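Local coordinates for coenzyme Q-binding protein COQ10 START domain-containing protein (Deinococcus radiodurans R1, PDB 3GGN), which is of unknown function but belongs to the START-like polyketide cyclase and lipid-transport family, whose members commonly bind small hydrophobic ligands, at residues E17-V22 with M138-E143; A21-L26 with P30-H35. All coordinates share one frame; numbering follows the deposited sequence.

Both contacts start from helix 16-24 and are buried and apolar; neither has a hydrogen bond across it. Interaction 1 (17-22 with 138-143) is long in sequence and small in area, 129 Å², reaching the C-terminal helix 130-146 through one phenylalanine. Interaction 2 (21-26 with 30-35) is a local pairing with the next helix, 29-32; it buries 256 Å² and lies nearer the chain centre, about 6 Å from it against 11 Å. V22 serves both. The chemistry differs accordingly: an aliphatic–aromatic touch at interaction 1, a tryptophan face and edge at interaction 2. Both also touch the second subunit, interaction 1 through charged side chains of helix 130-146, interaction 2 through uncharged groups such as the backbone O of P30.

Interaction 1 of 2, residues E17-V22 with M138-E143; sequences EQLYAV and MRFKRE
A chi1 of 175°, which puts CG opposite the backbone N, directs the F140 ring from helix 130-146 toward L19 and V22 of helix 16-24. On the facing helix, chi1 -57° together with chi2 170° brings the CD2 branch of L19 to the ring. This is helix-to-helix packing in the helix-grip fold of the Bet v 1-like clan, where the long C-terminal helix lies against the curved antiparallel sheet and the short helices after the first strand. The CA atoms of L19 and F140 are 9.4 Å apart, so side chains rather than backbones close the distance. F140 CZ, the far end of the ring, lies 3.8 Å from L19 CD2, which approaches obliquely. V22 points its CB toward the opposite helix and touches the neighbouring ring carbon, F140 CE1. The two aliphatic partners thus meet adjacent atoms at the outer end of one ring. Cut back to an alanine here, the F140 side chain would probably no longer reach L19 CD2 and V22 CG1, leaving a gap between the two helices. Beyond the two segments, W23 meets the same phenylalanine edge-to-face and L32 also touches it, while L19 rests on V104 of strand 102-111. R142, on the same helix as F140, hydrogen-bonds through NH2 to the backbone O of P30 of the second subunit. The contact with V22 is slightly looser than that with L19: its CG1 stands 4.0 Å from F140 CE1.

Interaction 2 of 2, residues A21-L26 with P30-H35; sequences AVWRDL and PLLMTH
L32 CD1 sits over one face of the W23 indole, and this CH-pi contact is the centre of the packing. The methyl carbon is 3.5 Å from the centroid of the five-membered ring of W23 and only 11° off the ring normal, so it lies almost directly above that ring. Its nearest single atom is W23 CD2, at the fusion of the two rings. With L32 CG anti to the carbonyl carbon (chi1 -62°), the branch reaches the indole from a CB that already points toward helix 16-24.

The sulfur-aromatic contact is more peripheral. M33 SD lies 5.5 Å from the centroid of the W23 six-membered ring, 73° off its normal, an oblique Met-aromatic approach. A bend at chi3 carries the terminal methyl to the ring edge, near its plane, where CE is 3.8 Å from W23 CZ3.

Purely aliphatic packing completes the contact: V22 CG1 touches both methyls of L32, the nearer being CD1 at 3.9 Å. At the turn, the CD of P30 approaches the backbone O of L26.

Outside the segments, F93 meets W23 edge-to-face, and V106 of strand 102-111 touches both W23 and M33. Two short consecutive helices packed through an aromatic residue against the antiparallel sheet are consistent with the helix-grip fold of Bet v 1-like domains.

Interaction 1 of 2, residues E17-V22 with M138-E143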
ATOM      1  N   GLU B  17      18.058  -3.297   9.621  1.00 22.45           N
ATOM      2  CA  GLU B  17      18.402  -1.962   9.127  1.00 25.13           C
ATOM      3  C   GLU B  17      17.488  -1.515   7.989  1.00 23.56           C
ATOM      4  O   GLU B  17      17.001  -0.382   7.977  1.00 22.84           O
ATOM      5  CB  GLU B  17      19.856  -1.930   8.631  1.00 26.75           C
ATOM      6  CG  GLU B  17      20.927  -2.034   9.716  1.00 34.67           C
ATOM      7  CD  GLU B  17      21.007  -0.801  10.609  1.00 37.78           C
ATOM      8  OE1 GLU B  17      20.847   0.327  10.091  1.00 39.65           O
ATOM      9  OE2 GLU B  17      21.249  -0.959  11.828  1.00 40.21           O
ATOM     10  N   GLN B  18      17.264  -2.406   7.033  1.00 22.95           N
ATOM     11  CA  GLN B  18      16.421  -2.091   5.890  1.00 23.10           C
ATOM     12  C   GLN B  18      15.005  -1.721   6.310  1.00 21.55           C
ATOM     13  O   GLN B  18      14.471  -0.703   5.879  1.00 21.44           O
ATOM     14  CB  GLN B  18      16.371  -3.277   4.934  1.00 25.12           C
ATOM     15  CG  GLN B  18      15.578  -3.015   3.670  1.00 25.22           C
ATOM     16  CD  GLN B  18      15.465  -4.252   2.801  1.00 28.73           C
ATOM     17  OE1 GLN B  18      16.450  -4.966   2.584  1.00 28.46           O
ATOM     18  NE2 GLN B  18      14.265  -4.509   2.288  1.00 28.94           N
ATOM     19  N   LEU B  19      14.404  -2.551   7.158  1.00 19.36           N
ATOM     20  CA  LEU B  19      13.036  -2.320   7.626  1.00 16.95           C
ATOM     21  C   LEU B  19      12.952  -1.045   8.449  1.00 17.36           C
ATOM     22  O   LEU B  19      11.985  -0.281   8.336  1.00 17.45           O
ATOM     23  CB  LEU B  19      12.570  -3.507   8.465  1.00 14.79           C
ATOM     24  CG  LEU B  19      12.634  -4.833   7.711  1.00 15.20           C
ATOM     25  CD1 LEU B  19      12.383  -5.964   8.689  1.00 16.92           C
ATOM     26  CD2 LEU B  19      11.614  -4.852   6.564  1.00 13.22           C
ATOM     27  N   TYR B  20      13.961  -0.829   9.287  1.00 16.49           N
ATOM     28  CA  TYR B  20      14.030   0.364  10.119  1.00 18.27           C
ATOM     29  C   TYR B  20      14.058   1.592   9.215  1.00 17.38           C
ATOM     30  O   TYR B  20      13.427   2.606   9.509  1.00 17.38           O
ATOM     31  CB  TYR B  20      15.299   0.339  10.975  1.00 15.03           C
ATOM     32  CG  TYR B  20      15.732   1.700  11.480  1.00 16.72           C
ATOM     33  CD1 TYR B  20      15.298   2.189  12.718  1.00 16.23           C
ATOM     34  CD2 TYR B  20      16.562   2.511  10.709  1.00 13.00           C
ATOM     35  CE1 TYR B  20      15.686   3.457  13.170  1.00 16.38           C
ATOM     36  CE2 TYR B  20      16.948   3.765  11.147  1.00 17.53           C
ATOM     37  CZ  TYR B  20      16.513   4.236  12.376  1.00 18.67           C
ATOM     38  OH  TYR B  20      16.930   5.479  12.806  1.00 21.72           O
ATOM     39  N   ALA B  21      14.786   1.477   8.108  1.00 19.33           N
ATOM     40  CA  ALA B  21      14.935   2.570   7.144  1.00 21.32           C
ATOM     41  C   ALA B  21      13.606   3.079   6.602  1.00 20.38           C
ATOM     42  O   ALA B  21      13.421   4.287   6.426  1.00 20.05           O
ATOM     43  CB  ALA B  21      15.828   2.126   5.996  1.00 21.20           C
ATOM     44  N   VAL B  22      12.682   2.165   6.329  1.00 18.49           N
ATOM     45  CA  VAL B  22      11.377   2.563   5.811  1.00 19.05           C
ATOM     46  C   VAL B  22      10.626   3.334   6.889  1.00 20.58           C
ATOM     47  O   VAL B  22      10.185   4.462   6.662  1.00 21.59           O
ATOM     48  CB  VAL B  22      10.532   1.332   5.381  1.00 19.31           C
ATOM     49  CG1 VAL B  22       9.159   1.781   4.891  1.00 18.09           C
ATOM     50  CG2 VAL B  22      11.258   0.558   4.280  1.00 22.10           C
ATOM     51  N   MET B 138       0.765  -6.657   7.367  1.00 17.56           N
ATOM     52  CA  MET B 138       0.830  -7.762   6.415  1.00 20.05           C
ATOM     53  C   MET B 138       1.203  -7.243   5.022  1.00 18.73           C
ATOM     54  O   MET B 138       1.993  -7.865   4.306  1.00 18.27           O
ATOM     55  CB  MET B 138      -0.504  -8.515   6.379  1.00 22.93           C
ATOM     56  CG  MET B 138      -0.778  -9.320   7.639  1.00 30.85           C
ATOM     57  SD  MET B 138      -2.394 -10.135   7.640  1.00 43.65           S
ATOM     58  CE  MET B 138      -1.943 -11.778   7.083  1.00 38.59           C
ATOM     59  N   ARG B 139       0.649  -6.099   4.634  1.00 18.52           N
ATOM     60  CA  ARG B 139       0.989  -5.546   3.333  1.00 18.58           C
ATOM     61  C   ARG B 139       2.465  -5.155   3.316  1.00 16.78           C
ATOM     62  O   ARG B 139       3.167  -5.387   2.330  1.00 18.65           O
ATOM     63  CB  ARG B 139       0.090  -4.346   3.003  1.00 20.44           C
ATOM     64  CG  ARG B 139      -1.348  -4.778   2.697  1.00 24.66           C
ATOM     65  CD  ARG B 139      -2.217  -3.682   2.080  1.00 29.55           C
ATOM     66  NE  ARG B 139      -2.590  -2.652   3.044  1.00 33.19           N
ATOM     67  CZ  ARG B 139      -1.888  -1.546   3.256  1.00 35.20           C
ATOM     68  NH1 ARG B 139      -0.779  -1.325   2.561  1.00 36.57           N
ATOM     69  NH2 ARG B 139      -2.284  -0.672   4.173  1.00 35.01           N
ATOM     70  N   PHE B 140       2.932  -4.573   4.416  1.00 15.33           N
ATOM     71  CA  PHE B 140       4.330  -4.170   4.548  1.00 15.31           C
ATOM     72  C   PHE B 140       5.231  -5.397   4.399  1.00 14.21           C
ATOM     73  O   PHE B 140       6.297  -5.330   3.782  1.00 17.55           O
ATOM     74  CB  PHE B 140       4.550  -3.511   5.917  1.00 14.45           C
ATOM     75  CG  PHE B 140       5.986  -3.163   6.208  1.00 16.63           C
ATOM     76  CD1 PHE B 140       6.700  -2.318   5.361  1.00 16.72           C
ATOM     77  CD2 PHE B 140       6.616  -3.655   7.354  1.00 16.42           C
ATOM     78  CE1 PHE B 140       8.027  -1.965   5.655  1.00 18.08           C
ATOM     79  CE2 PHE B 140       7.931  -3.308   7.654  1.00 19.72           C
ATOM     80  CZ  PHE B 140       8.639  -2.456   6.797  1.00 17.77           C
ATOM     81  N   LYS B 141       4.796  -6.520   4.964  1.00 13.27           N
ATOM     82  CA  LYS B 141       5.553  -7.765   4.874  1.00 14.80           C
ATOM     83  C   LYS B 141       5.618  -8.235   3.418  1.00 15.67           C
ATOM     84  O   LYS B 141       6.689  -8.496   2.884  1.00 15.32           O
ATOM     85  CB  LYS B 141       4.883  -8.843   5.726  1.00 17.60           C
ATOM     86  CG  LYS B 141       5.514 -10.222   5.599  1.00 18.58           C
ATOM     87  CD  LYS B 141       4.772 -11.218   6.481  1.00 21.43           C
ATOM     88  CE  LYS B 141       5.506 -12.546   6.559  1.00 24.96           C
ATOM     89  NZ  LYS B 141       5.715 -13.131   5.219  1.00 25.67           N
ATOM     90  N   ARG B 142       4.455  -8.340   2.784  1.00 15.62           N
ATOM     91  CA  ARG B 142       4.379  -8.776   1.392  1.00 18.27           C
ATOM     92  C   ARG B 142       5.191  -7.881   0.471  1.00 19.39           C
ATOM     93  O   ARG B 142       5.934  -8.364  -0.383  1.00 21.79           O
ATOM     94  CB  ARG B 142       2.921  -8.788   0.928  1.00 18.25           C
ATOM     95  CG  ARG B 142       2.723  -9.023  -0.567  1.00 17.57           C
ATOM     96  CD  ARG B 142       1.238  -9.005  -0.914  1.00 19.72           C
ATOM     97  NE  ARG B 142       1.006  -9.113  -2.353  1.00 20.72           N
ATOM     98  CZ  ARG B 142       1.033  -8.086  -3.193  1.00 17.76           C
ATOM     99  NH1 ARG B 142       1.269  -6.857  -2.741  1.00 17.89           N
ATOM    100  NH2 ARG B 142       0.857  -8.293  -4.491  1.00 19.15           N
ATOM    101  N   GLU B 143       5.043  -6.572   0.646  1.00 21.29           N
ATOM    102  CA  GLU B 143       5.749  -5.607  -0.184  1.00 21.60           C
ATOM    103  C   GLU B 143       7.256  -5.733  -0.053  1.00 22.21           C
ATOM    104  O   GLU B 143       7.977  -5.721  -1.053  1.00 21.45           O
ATOM    105  CB  GLU B 143       5.298  -4.189   0.170  1.00 23.03           C
ATOM    106  CG  GLU B 143       3.894  -3.877  -0.326  1.00 29.17           C
ATOM    107  CD  GLU B 143       3.365  -2.549   0.177  1.00 31.19           C
ATOM    108  OE1 GLU B 143       4.116  -1.551   0.135  1.00 33.15           O
ATOM    109  OE2 GLU B 143       2.193  -2.507   0.607  1.00 33.73           O
TER

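Interaction 2 of 2, residues A21-L26 with P30-H35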
ATOM      1  N   ALA B  21      14.786   1.477   8.108  1.00 19.33           N
ATOM      2  CA  ALA B  21      14.935   2.570   7.144  1.00 21.32           C
ATOM      3  C   ALA B  21      13.606   3.079   6.602  1.00 20.38           C
ATOM      4  O   ALA B  21      13.421   4.287   6.426  1.00 20.05           O
ATOM      5  CB  ALA B  21      15.828   2.126   5.996  1.00 21.20           C
ATOM      6  N   VAL B  22      12.682   2.165   6.329  1.00 18.49           N
ATOM      7  CA  VAL B  22      11.377   2.563   5.811  1.00 19.05           C
ATOM      8  C   VAL B  22      10.626   3.334   6.889  1.00 20.58           C
ATOM      9  O   VAL B  22      10.185   4.462   6.662  1.00 21.59           O
ATOM     10  CB  VAL B  22      10.532   1.332   5.381  1.00 19.31           C
ATOM     11  CG1 VAL B  22       9.159   1.781   4.891  1.00 18.09           C
ATOM     12  CG2 VAL B  22      11.258   0.558   4.280  1.00 22.10           C
ATOM     13  N   TRP B  23      10.502   2.731   8.071  1.00 18.52           N
ATOM     14  CA  TRP B  23       9.797   3.367   9.182  1.00 17.96           C
ATOM     15  C   TRP B  23      10.371   4.715   9.613  1.00 17.29           C
ATOM     16  O   TRP B  23       9.622   5.606  10.008  1.00 16.51           O
ATOM     17  CB  TRP B  23       9.755   2.433  10.394  1.00 15.18           C
ATOM     18  CG  TRP B  23       8.816   1.294  10.208  1.00 15.41           C
ATOM     19  CD1 TRP B  23       9.025   0.174   9.463  1.00 16.65           C
ATOM     20  CD2 TRP B  23       7.480   1.201  10.711  1.00 16.25           C
ATOM     21  NE1 TRP B  23       7.897  -0.612   9.462  1.00 15.88           N
ATOM     22  CE2 TRP B  23       6.933  -0.005  10.222  1.00 15.09           C
ATOM     23  CE3 TRP B  23       6.689   2.026  11.525  1.00 16.45           C
ATOM     24  CZ2 TRP B  23       5.626  -0.414  10.519  1.00 15.57           C
ATOM     25  CZ3 TRP B  23       5.389   1.622  11.820  1.00 18.54           C
ATOM     26  CH2 TRP B  23       4.872   0.410  11.317  1.00 18.78           C
ATOM     27  N   ARG B  24      11.691   4.864   9.537  1.00 18.39           N
ATOM     28  CA  ARG B  24      12.342   6.109   9.941  1.00 19.32           C
ATOM     29  C   ARG B  24      11.984   7.290   9.038  1.00 18.79           C
ATOM     30  O   ARG B  24      12.135   8.449   9.436  1.00 20.68           O
ATOM     31  CB  ARG B  24      13.872   5.926   9.988  1.00 19.97           C
ATOM     32  CG  ARG B  24      14.627   7.133  10.558  1.00 18.62           C
ATOM     33  CD  ARG B  24      14.233   7.390  12.016  1.00 23.72           C
ATOM     34  NE  ARG B  24      14.871   8.571  12.611  1.00 20.87           N
ATOM     35  CZ  ARG B  24      14.547   9.834  12.342  1.00 22.10           C
ATOM     36  NH1 ARG B  24      13.585  10.116  11.471  1.00 21.70           N
ATOM     37  NH2 ARG B  24      15.168  10.827  12.972  1.00 18.23           N
ATOM     38  N   ASP B  25      11.530   6.997   7.821  1.00 18.17           N
ATOM     39  CA  ASP B  25      11.124   8.029   6.866  1.00 19.75           C
ATOM     40  C   ASP B  25       9.725   8.456   7.308  1.00 21.40           C
ATOM     41  O   ASP B  25       8.716   7.960   6.808  1.00 21.59           O
ATOM     42  CB  ASP B  25      11.116   7.437   5.445  1.00 23.94           C
ATOM     43  CG  ASP B  25      10.365   8.301   4.445  1.00 24.59           C
ATOM     44  OD1 ASP B  25      10.350   9.539   4.607  1.00 27.04           O
ATOM     45  OD2 ASP B  25       9.795   7.740   3.485  1.00 27.14           O
ATOM     46  N   LEU B  26       9.677   9.385   8.258  1.00 19.94           N
ATOM     47  CA  LEU B  26       8.411   9.826   8.826  1.00 20.62           C
ATOM     48  C   LEU B  26       7.314  10.223   7.841  1.00 20.58           C
ATOM     49  O   LEU B  26       6.184   9.759   7.959  1.00 20.45           O
ATOM     50  CB  LEU B  26       8.658  10.958   9.838  1.00 21.04           C
ATOM     51  CG  LEU B  26       9.677  10.647  10.948  1.00 20.42           C
ATOM     52  CD1 LEU B  26       9.709  11.780  11.961  1.00 20.47           C
ATOM     53  CD2 LEU B  26       9.307   9.342  11.645  1.00 19.93           C
ATOM     54  N   PRO B  30       2.376   7.418   6.645  1.00 18.90           N
ATOM     55  CA  PRO B  30       0.967   7.243   6.263  1.00 21.68           C
ATOM     56  C   PRO B  30       0.723   6.055   5.327  1.00 22.79           C
ATOM     57  O   PRO B  30      -0.408   5.589   5.188  1.00 23.48           O
ATOM     58  CB  PRO B  30       0.625   8.575   5.605  1.00 20.59           C
ATOM     59  CG  PRO B  30       1.452   9.543   6.393  1.00 20.28           C
ATOM     60  CD  PRO B  30       2.791   8.822   6.457  1.00 19.13           C
ATOM     61  N   LEU B  31       1.780   5.583   4.671  1.00 25.79           N
ATOM     62  CA  LEU B  31       1.667   4.437   3.770  1.00 27.92           C
ATOM     63  C   LEU B  31       1.713   3.173   4.628  1.00 29.71           C
ATOM     64  O   LEU B  31       1.061   2.171   4.324  1.00 29.87           O
ATOM     65  CB  LEU B  31       2.823   4.436   2.759  1.00 29.76           C
ATOM     66  CG  LEU B  31       2.835   5.585   1.737  1.00 30.55           C
ATOM     67  CD1 LEU B  31       4.206   5.703   1.082  1.00 31.32           C
ATOM     68  CD2 LEU B  31       1.754   5.351   0.688  1.00 32.92           C
ATOM     69  N   LEU B  32       2.477   3.241   5.717  1.00 29.17           N
ATOM     70  CA  LEU B  32       2.621   2.122   6.647  1.00 29.30           C
ATOM     71  C   LEU B  32       1.442   2.060   7.619  1.00 28.96           C
ATOM     72  O   LEU B  32       0.863   0.995   7.834  1.00 30.76           O
ATOM     73  CB  LEU B  32       3.927   2.251   7.443  1.00 28.20           C
ATOM     74  CG  LEU B  32       5.241   2.226   6.654  1.00 29.99           C
ATOM     75  CD1 LEU B  32       6.421   2.443   7.600  1.00 28.86           C
ATOM     76  CD2 LEU B  32       5.369   0.898   5.932  1.00 28.58           C
ATOM     77  N   MET B  33       1.104   3.201   8.216  1.00 27.92           N
ATOM     78  CA  MET B  33      -0.012   3.288   9.161  1.00 25.95           C
ATOM     79  C   MET B  33      -1.113   4.083   8.455  1.00 24.77           C
ATOM     80  O   MET B  33      -1.090   5.312   8.426  1.00 23.10           O
ATOM     81  CB  MET B  33       0.428   4.010  10.438  1.00 26.73           C
ATOM     82  CG  MET B  33       1.737   3.504  11.006  1.00 30.98           C
ATOM     83  SD  MET B  33       2.067   4.046  12.694  1.00 34.07           S
ATOM     84  CE  MET B  33       2.096   2.481  13.481  1.00 33.95           C
ATOM     85  N   THR B  34      -2.084   3.370   7.902  1.00 23.54           N
ATOM     86  CA  THR B  34      -3.154   4.005   7.143  1.00 22.92           C
ATOM     87  C   THR B  34      -4.116   4.927   7.884  1.00 22.93           C
ATOM     88  O   THR B  34      -4.830   5.701   7.247  1.00 25.86           O
ATOM     89  CB  THR B  34      -3.953   2.944   6.360  1.00 21.70           C
ATOM     90  OG1 THR B  34      -4.513   1.986   7.264  1.00 23.17           O
ATOM     91  CG2 THR B  34      -3.036   2.230   5.386  1.00 20.17           C
ATOM     92  N   HIS B  35      -4.144   4.874   9.211  1.00 24.10           N
ATOM     93  CA  HIS B  35      -5.042   5.761   9.953  1.00 25.14           C
ATOM     94  C   HIS B  35      -4.517   7.200   9.950  1.00 26.03           C
ATOM     95  O   HIS B  35      -5.249   8.140  10.261  1.00 24.59           O
ATOM     96  CB  HIS B  35      -5.227   5.279  11.397  1.00 25.11           C
ATOM     97  CG  HIS B  35      -3.946   5.071  12.143  1.00 29.04           C
ATOM     98  ND1 HIS B  35      -3.018   4.118  11.778  1.00 29.97           N
ATOM     99  CD2 HIS B  35      -3.450   5.675  13.250  1.00 29.58           C
ATOM    100  CE1 HIS B  35      -2.008   4.141  12.631  1.00 31.54           C
ATOM    101  NE2 HIS B  35      -2.245   5.076  13.533  1.00 30.98           N
TER